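Local structure of beta-glucuronidase (Dictyoglomus thermophilum, 6XXW) at residues Leu51-Gln63 against Phe176-Ile188. The protein probably hydrolyses beta-D-glucuronides, as a glycosyl hydrolase family 2 beta-glucuronidase that assembles from four copies of the chain. Sequence-based numbering, arbitrary orientation.
Sequences LMPVPASFNDITQ and FFNYSGIHRPVVI
The phenol oxygen of Y179 is held by two groups: OH donates to OD2 of D60 at 2.6 Å, and NH2 of R574 makes a second hydrogen bond. OD2 is met on its syn side, 23° out of the carboxylate plane, with the carboxylate turned 86° from the phenol ring; the other carboxylate oxygen, OD1, makes a weak hydrogen bond to a Tris molecule probably from the crystallisation liquor. N59 reaches the same ring at its edge, OD1 lying 3.4 Å from CD1 of Y179. With CG anti to its own carbonyl carbon (chi1 -55°), N59 places OD1 where the backbone N of S180 donates to it at 3.0 Å, in the plane of the side-chain carbonyl, on a lone pair. Its ND2 is shared between R68 O and a water that passes the link on to N178 O. Replacing Y179 by a leucine would probably leave D60 OD2 without the phenol donor and remove the aromatic face on which CD2 of F177 rests. Both segments belong to the antiparallel beta domain classed as sugar-binding in family 2, and S57, bonded to K315, and R184, paired with E308, tie it to the TIM-barrel region. Farther along, F58 N donates to S180 O (2.9 Å) and A56 N to I182 O, while F58 CE2 lies 3.6 Å from S180 CB. At the opposite end from Y179, CG1 of V54 packs against CG2 of I182 at 3.9 Å.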
ATOM      1  N   LEU A  51      19.246  -5.270 -26.646  1.00 18.78           N
ATOM      2  CA  LEU A  51      20.151  -5.760 -25.614  1.00 16.95           C
ATOM      3  C   LEU A  51      19.384  -6.545 -24.556  1.00 21.41           C
ATOM      4  O   LEU A  51      18.264  -6.185 -24.191  1.00 19.64           O
ATOM      5  CB  LEU A  51      20.904  -4.604 -24.956  1.00 21.16           C
ATOM      6  CG  LEU A  51      21.772  -3.796 -25.929  1.00 20.99           C
ATOM      7  CD1 LEU A  51      22.505  -2.677 -25.196  1.00 19.98           C
ATOM      8  CD2 LEU A  51      22.758  -4.710 -26.660  1.00 25.94           C
ATOM      9  N   MET A  52      20.011  -7.607 -24.045  1.00 16.70           N
ATOM     10  CA  MET A  52      19.363  -8.458 -23.059  1.00 19.64           C
ATOM     11  C   MET A  52      20.383  -9.002 -22.068  1.00 15.85           C
ATOM     12  O   MET A  52      21.360  -9.643 -22.475  1.00 18.82           O
ATOM     13  CB  MET A  52      18.634  -9.610 -23.757  1.00 19.13           C
ATOM     14  CG  MET A  52      17.739 -10.450 -22.853  1.00 20.38           C
ATOM     15  SD  MET A  52      16.299  -9.563 -22.228  1.00 19.80           S
ATOM     16  CE  MET A  52      15.410  -9.146 -23.739  1.00 17.21           C
ATOM     17  N   PRO A  53      20.185  -8.802 -20.765  1.00 16.04           N
ATOM     18  CA  PRO A  53      21.109  -9.386 -19.786  1.00 18.75           C
ATOM     19  C   PRO A  53      20.984 -10.905 -19.723  1.00 20.08           C
ATOM     20  O   PRO A  53      19.914 -11.478 -19.936  1.00 16.97           O
ATOM     21  CB  PRO A  53      20.680  -8.736 -18.461  1.00 19.69           C
ATOM     22  CG  PRO A  53      19.185  -8.526 -18.642  1.00 18.97           C
ATOM     23  CD  PRO A  53      19.033  -8.139 -20.120  1.00 17.91           C
ATOM     24  N   VAL A  54      22.110 -11.554 -19.435  1.00 17.73           N
ATOM     25  CA  VAL A  54      22.177 -12.995 -19.221  1.00 19.35           C
ATOM     26  C   VAL A  54      23.003 -13.233 -17.964  1.00 20.27           C
ATOM     27  O   VAL A  54      24.132 -12.731 -17.869  1.00 20.93           O
ATOM     28  CB  VAL A  54      22.786 -13.712 -20.445  1.00 20.17           C
ATOM     29  CG1 VAL A  54      23.073 -15.191 -20.133  1.00 17.06           C
ATOM     30  CG2 VAL A  54      21.859 -13.593 -21.648  1.00 19.21           C
ATOM     31  N   PRO A  55      22.517 -14.004 -16.983  1.00 17.90           N
ATOM     32  CA  PRO A  55      21.250 -14.728 -16.973  1.00 15.93           C
ATOM     33  C   PRO A  55      20.070 -13.869 -16.505  1.00 18.87           C
ATOM     34  O   PRO A  55      20.223 -13.012 -15.632  1.00 20.67           O
ATOM     35  CB  PRO A  55      21.518 -15.857 -15.975  1.00 21.46           C
ATOM     36  CG  PRO A  55      22.402 -15.207 -14.960  1.00 19.44           C
ATOM     37  CD  PRO A  55      23.275 -14.232 -15.732  1.00 18.23           C
ATOM     38  N   ALA A  56      18.907 -14.126 -17.091  1.00 17.73           N
ATOM     39  CA  ALA A  56      17.664 -13.426 -16.779  1.00 15.93           C
ATOM     40  C   ALA A  56      16.538 -14.005 -17.620  1.00 17.68           C
ATOM     41  O   ALA A  56      16.775 -14.520 -18.714  1.00 16.33           O
ATOM     42  CB  ALA A  56      17.771 -11.930 -17.066  1.00 13.87           C
ATOM     43  N   SER A  57      15.310 -13.901 -17.141  1.00 17.85           N
ATOM     44  CA  SER A  57      14.175 -14.120 -18.017  1.00 14.86           C
ATOM     45  C   SER A  57      14.046 -12.871 -18.876  1.00 17.09           C
ATOM     46  O   SER A  57      14.332 -11.773 -18.408  1.00 19.06           O
ATOM     47  CB  SER A  57      12.905 -14.310 -17.179  1.00 13.43           C
ATOM     48  OG  SER A  57      12.992 -15.460 -16.362  1.00 17.98           O
ATOM     49  N   PHE A  58      13.611 -13.020 -20.135  1.00 19.00           N
ATOM     50  CA  PHE A  58      13.496 -11.818 -20.965  1.00 17.04           C
ATOM     51  C   PHE A  58      12.179 -11.069 -20.777  1.00 19.00           C
ATOM     52  O   PHE A  58      12.052  -9.948 -21.283  1.00 17.22           O
ATOM     53  CB  PHE A  58      13.698 -12.151 -22.461  1.00 15.55           C
ATOM     54  CG  PHE A  58      12.680 -13.112 -23.044  1.00 14.87           C
ATOM     55  CD1 PHE A  58      11.384 -12.702 -23.324  1.00 15.89           C
ATOM     56  CD2 PHE A  58      13.030 -14.427 -23.335  1.00 16.94           C
ATOM     57  CE1 PHE A  58      10.438 -13.603 -23.869  1.00 17.37           C
ATOM     58  CE2 PHE A  58      12.095 -15.330 -23.885  1.00 16.81           C
ATOM     59  CZ  PHE A  58      10.801 -14.905 -24.152  1.00 18.13           C
ATOM     60  N   ASN A  59      11.223 -11.636 -20.036  1.00 14.90           N
ATOM     61  CA  ASN A  59       9.839 -11.168 -20.093  1.00 20.09           C
ATOM     62  C   ASN A  59       9.658  -9.781 -19.478  1.00 17.29           C
ATOM     63  O   ASN A  59       8.866  -8.978 -19.989  1.00 16.20           O
ATOM     64  CB  ASN A  59       8.925 -12.188 -19.407  1.00 17.55           C
ATOM     65  CG  ASN A  59       9.079 -13.599 -19.997  1.00 17.81           C
ATOM     66  OD1 ASN A  59      10.014 -14.318 -19.662  1.00 18.23           O
ATOM     67  ND2 ASN A  59       8.160 -13.983 -20.876  1.00 17.26           N
ATOM     68  N   ASP A  60      10.349  -9.480 -18.379  1.00 14.51           N
ATOM     69  CA  ASP A  60      10.128  -8.227 -17.655  1.00 15.94           C
ATOM     70  C   ASP A  60      11.226  -7.192 -17.893  1.00 19.47           C
ATOM     71  O   ASP A  60      11.248  -6.160 -17.212  1.00 20.19           O
ATOM     72  CB  ASP A  60       9.991  -8.494 -16.155  1.00 17.34           C
ATOM     73  CG  ASP A  60       8.724  -9.283 -15.813  1.00 23.99           C
ATOM     74  OD1 ASP A  60       7.768  -9.267 -16.617  1.00 24.98           O
ATOM     75  OD2 ASP A  60       8.689  -9.929 -14.742  1.00 22.58           O
ATOM     76  N   ILE A  61      12.121  -7.437 -18.853  1.00 16.59           N
ATOM     77  CA  ILE A  61      13.274  -6.566 -19.068  1.00 15.16           C
ATOM     78  C   ILE A  61      12.877  -5.319 -19.851  1.00 17.19           C
ATOM     79  O   ILE A  61      13.413  -4.226 -19.613  1.00 14.80           O
ATOM     80  CB  ILE A  61      14.391  -7.352 -19.784  1.00 15.27           C
ATOM     81  CG1 ILE A  61      14.813  -8.566 -18.941  1.00 18.43           C
ATOM     82  CG2 ILE A  61      15.609  -6.427 -20.110  1.00 14.92           C
ATOM     83  CD1 ILE A  61      15.501  -8.150 -17.626  1.00 18.71           C
ATOM     84  N   THR A  62      11.950  -5.467 -20.801  1.00 15.98           N
ATOM     85  CA  THR A  62      11.549  -4.403 -21.710  1.00 14.68           C
ATOM     86  C   THR A  62      10.148  -3.908 -21.350  1.00 18.40           C
ATOM     87  O   THR A  62       9.479  -4.433 -20.462  1.00 17.70           O
ATOM     88  CB  THR A  62      11.579  -4.866 -23.175  1.00 16.03           C
ATOM     89  OG1 THR A  62      10.375  -5.587 -23.470  1.00 21.79           O
ATOM     90  CG2 THR A  62      12.813  -5.751 -23.479  1.00 17.46           C
ATOM     91  N   GLN A  63       9.704  -2.879 -22.068  1.00 12.86           N
ATOM     92  CA  GLN A  63       8.350  -2.360 -21.948  1.00 17.43           C
ATOM     93  C   GLN A  63       7.480  -2.804 -23.121  1.00 22.59           C
ATOM     94  O   GLN A  63       6.426  -2.205 -23.380  1.00 22.81           O
ATOM     95  CB  GLN A  63       8.371  -0.833 -21.842  1.00 16.25           C
ATOM     96  CG  GLN A  63       9.382  -0.280 -20.851  1.00 20.06           C
ATOM     97  CD  GLN A  63       9.282  -0.957 -19.499  1.00 18.97           C
ATOM     98  OE1 GLN A  63       8.214  -0.981 -18.868  1.00 18.40           O
ATOM     99  NE2 GLN A  63      10.390  -1.526 -19.054  1.00 13.99           N
ATOM    100  N   PHE A 176       2.778 -20.930 -11.718  1.00 18.43           N
ATOM    101  CA  PHE A 176       3.865 -19.961 -11.728  1.00 18.04           C
ATOM    102  C   PHE A 176       4.044 -19.528 -13.170  1.00 15.41           C
ATOM    103  O   PHE A 176       3.740 -20.287 -14.087  1.00 16.39           O
ATOM    104  CB  PHE A 176       5.177 -20.505 -11.133  1.00 18.63           C
ATOM    105  CG  PHE A 176       5.647 -21.833 -11.717  1.00 15.95           C
ATOM    106  CD1 PHE A 176       5.155 -23.032 -11.223  1.00 15.71           C
ATOM    107  CD2 PHE A 176       6.616 -21.870 -12.724  1.00 17.33           C
ATOM    108  CE1 PHE A 176       5.599 -24.245 -11.731  1.00 16.61           C
ATOM    109  CE2 PHE A 176       7.068 -23.082 -13.246  1.00 17.74           C
ATOM    110  CZ  PHE A 176       6.554 -24.273 -12.751  1.00 17.42           C
ATOM    111  N   PHE A 177       4.509 -18.297 -13.366  1.00 18.28           N
ATOM    112  CA  PHE A 177       4.544 -17.728 -14.708  1.00 18.36           C
ATOM    113  C   PHE A 177       5.553 -18.458 -15.586  1.00 19.54           C
ATOM    114  O   PHE A 177       6.645 -18.820 -15.135  1.00 19.08           O
ATOM    115  CB  PHE A 177       4.894 -16.235 -14.660  1.00 15.74           C
ATOM    116  CG  PHE A 177       4.833 -15.565 -16.008  1.00 18.74           C
ATOM    117  CD1 PHE A 177       3.638 -15.524 -16.723  1.00 19.19           C
ATOM    118  CD2 PHE A 177       5.961 -14.994 -16.570  1.00 18.41           C
ATOM    119  CE1 PHE A 177       3.574 -14.909 -17.965  1.00 25.82           C
ATOM    120  CE2 PHE A 177       5.903 -14.376 -17.804  1.00 19.26           C
ATOM    121  CZ  PHE A 177       4.710 -14.344 -18.509  1.00 24.83           C
ATOM    122  N   ASN A 178       5.199 -18.633 -16.864  1.00 15.32           N
ATOM    123  CA  ASN A 178       6.068 -19.313 -17.830  1.00 19.43           C
ATOM    124  C   ASN A 178       7.182 -18.377 -18.315  1.00 19.74           C
ATOM    125  O   ASN A 178       7.312 -18.070 -19.501  1.00 20.01           O
ATOM    126  CB  ASN A 178       5.233 -19.833 -18.997  1.00 17.42           C
ATOM    127  CG  ASN A 178       6.025 -20.736 -19.942  1.00 20.77           C
ATOM    128  OD1 ASN A 178       6.806 -21.597 -19.510  1.00 20.34           O
ATOM    129  ND2 ASN A 178       5.824 -20.538 -21.241  1.00 20.07           N
ATOM    130  N   TYR A 179       7.986 -17.903 -17.360  1.00 18.68           N
ATOM    131  CA  TYR A 179       9.168 -17.110 -17.692  1.00 17.23           C
ATOM    132  C   TYR A 179      10.098 -17.900 -18.609  1.00 20.32           C
ATOM    133  O   TYR A 179      10.259 -19.117 -18.459  1.00 19.40           O
ATOM    134  CB  TYR A 179       9.935 -16.729 -16.428  1.00 15.71           C
ATOM    135  CG  TYR A 179       9.449 -15.497 -15.685  1.00 15.11           C
ATOM    136  CD1 TYR A 179       9.436 -14.240 -16.289  1.00 16.09           C
ATOM    137  CD2 TYR A 179       9.037 -15.596 -14.349  1.00 16.46           C
ATOM    138  CE1 TYR A 179       8.987 -13.110 -15.589  1.00 17.76           C
ATOM    139  CE2 TYR A 179       8.601 -14.473 -13.640  1.00 16.77           C
ATOM    140  CZ  TYR A 179       8.576 -13.243 -14.263  1.00 21.07           C
ATOM    141  OH  TYR A 179       8.157 -12.155 -13.542  1.00 19.60           O
ATOM    142  N   SER A 180      10.742 -17.197 -19.541  1.00 17.92           N
ATOM    143  CA  SER A 180      11.643 -17.838 -20.481  1.00 17.78           C
ATOM    144  C   SER A 180      12.899 -17.003 -20.679  1.00 16.79           C
ATOM    145  O   SER A 180      12.949 -15.808 -20.360  1.00 17.62           O
ATOM    146  CB  SER A 180      10.972 -18.078 -21.840  1.00 17.54           C
ATOM    147  OG  SER A 180      11.870 -18.789 -22.702  1.00 30.03           O
ATOM    148  N   GLY A 181      13.913 -17.654 -21.238  1.00 20.31           N
ATOM    149  CA  GLY A 181      15.207 -17.048 -21.459  1.00 19.39           C
ATOM    150  C   GLY A 181      16.303 -17.941 -20.933  1.00 20.86           C
ATOM    151  O   GLY A 181      16.082 -19.113 -20.607  1.00 21.20           O
ATOM    152  N   ILE A 182      17.512 -17.384 -20.851  1.00 17.41           N
ATOM    153  CA  ILE A 182      18.661 -18.099 -20.306  1.00 18.67           C
ATOM    154  C   ILE A 182      18.741 -17.732 -18.829  1.00 19.44           C
ATOM    155  O   ILE A 182      19.209 -16.649 -18.470  1.00 18.46           O
ATOM    156  CB  ILE A 182      19.961 -17.762 -21.040  1.00 18.38           C
ATOM    157  CG1 ILE A 182      19.847 -18.103 -22.531  1.00 19.14           C
ATOM    158  CG2 ILE A 182      21.125 -18.564 -20.426  1.00 17.58           C
ATOM    159  CD1 ILE A 182      20.984 -17.534 -23.371  1.00 18.64           C
ATOM    160  N   HIS A 183      18.318 -18.658 -17.968  1.00 15.64           N
ATOM    161  CA  HIS A 183      18.080 -18.368 -16.559  1.00 19.40           C
ATOM    162  C   HIS A 183      19.301 -18.592 -15.680  1.00 16.79           C
ATOM    163  O   HIS A 183      19.323 -18.120 -14.540  1.00 18.56           O
ATOM    164  CB  HIS A 183      16.913 -19.222 -16.055  1.00 23.00           C
ATOM    165  CG  HIS A 183      15.586 -18.824 -16.628  1.00 16.42           C
ATOM    166  ND1 HIS A 183      14.510 -19.685 -16.690  1.00 16.34           N
ATOM    167  CD2 HIS A 183      15.154 -17.644 -17.134  1.00 18.86           C
ATOM    168  CE1 HIS A 183      13.475 -19.055 -17.221  1.00 19.83           C
ATOM    169  NE2 HIS A 183      13.838 -17.812 -17.491  1.00 17.07           N
ATOM    170  N   ARG A 184      20.315 -19.290 -16.166  1.00 15.58           N
ATOM    171  CA  ARG A 184      21.503 -19.562 -15.373  1.00 15.54           C
ATOM    172  C   ARG A 184      22.728 -19.340 -16.253  1.00 18.69           C
ATOM    173  O   ARG A 184      22.616 -19.318 -17.482  1.00 16.73           O
ATOM    174  CB  ARG A 184      21.459 -20.985 -14.787  1.00 17.30           C
ATOM    175  CG  ARG A 184      20.248 -21.169 -13.859  1.00 18.22           C
ATOM    176  CD  ARG A 184      20.089 -22.574 -13.316  1.00 18.03           C
ATOM    177  NE  ARG A 184      18.757 -22.734 -12.735  1.00 20.28           N
ATOM    178  CZ  ARG A 184      18.146 -23.906 -12.585  1.00 22.46           C
ATOM    179  NH1 ARG A 184      18.759 -25.025 -12.963  1.00 19.01           N
ATOM    180  NH2 ARG A 184      16.933 -23.964 -12.050  1.00 18.62           N
ATOM    181  N   PRO A 185      23.901 -19.152 -15.642  1.00 17.25           N
ATOM    182  CA  PRO A 185      25.055 -18.645 -16.400  1.00 18.84           C
ATOM    183  C   PRO A 185      25.475 -19.546 -17.553  1.00 20.48           C
ATOM    184  O   PRO A 185      25.402 -20.772 -17.478  1.00 18.31           O
ATOM    185  CB  PRO A 185      26.154 -18.556 -15.334  1.00 23.85           C
ATOM    186  CG  PRO A 185      25.394 -18.248 -14.071  1.00 20.30           C
ATOM    187  CD  PRO A 185      24.152 -19.102 -14.186  1.00 17.88           C
ATOM    188  N   VAL A 186      25.896 -18.902 -18.633  1.00 17.09           N
ATOM    189  CA  VAL A 186      26.581 -19.550 -19.742  1.00 18.28           C
ATOM    190  C   VAL A 186      28.072 -19.400 -19.496  1.00 20.16           C
ATOM    191  O   VAL A 186      28.558 -18.284 -19.284  1.00 21.41           O
ATOM    192  CB  VAL A 186      26.194 -18.906 -21.079  1.00 18.28           C
ATOM    193  CG1 VAL A 186      26.913 -19.613 -22.227  1.00 20.69           C
ATOM    194  CG2 VAL A 186      24.663 -18.921 -21.282  1.00 18.26           C
ATOM    195  N   VAL A 187      28.809 -20.511 -19.498  1.00 15.97           N
ATOM    196  CA  VAL A 187      30.246 -20.427 -19.259  1.00 16.83           C
ATOM    197  C   VAL A 187      30.979 -21.355 -20.217  1.00 18.60           C
ATOM    198  O   VAL A 187      30.426 -22.327 -20.734  1.00 19.66           O
ATOM    199  CB  VAL A 187      30.633 -20.757 -17.793  1.00 24.67           C
ATOM    200  CG1 VAL A 187      29.760 -19.971 -16.794  1.00 24.35           C
ATOM    201  CG2 VAL A 187      30.522 -22.243 -17.546  1.00 24.78           C
ATOM    202  N   ILE A 188      32.244 -21.029 -20.452  1.00 18.58           N
ATOM    203  CA  ILE A 188      33.164 -21.878 -21.196  1.00 16.90           C
ATOM    204  C   ILE A 188      34.291 -22.264 -20.251  1.00 19.13           C
ATOM    205  O   ILE A 188      34.816 -21.416 -19.525  1.00 20.15           O
ATOM    206  CB  ILE A 188      33.703 -21.169 -22.449  1.00 24.22           C
ATOM    207  CG1 ILE A 188      32.546 -20.806 -23.373  1.00 27.24           C
ATOM    208  CG2 ILE A 188      34.647 -22.085 -23.211  1.00 28.67           C
ATOM    209  CD1 ILE A 188      32.984 -20.253 -24.695  1.00 32.76           C
TER
HETATM  210  O   HOH W   1       7.711 -16.562 -21.707  1.00 24.81           O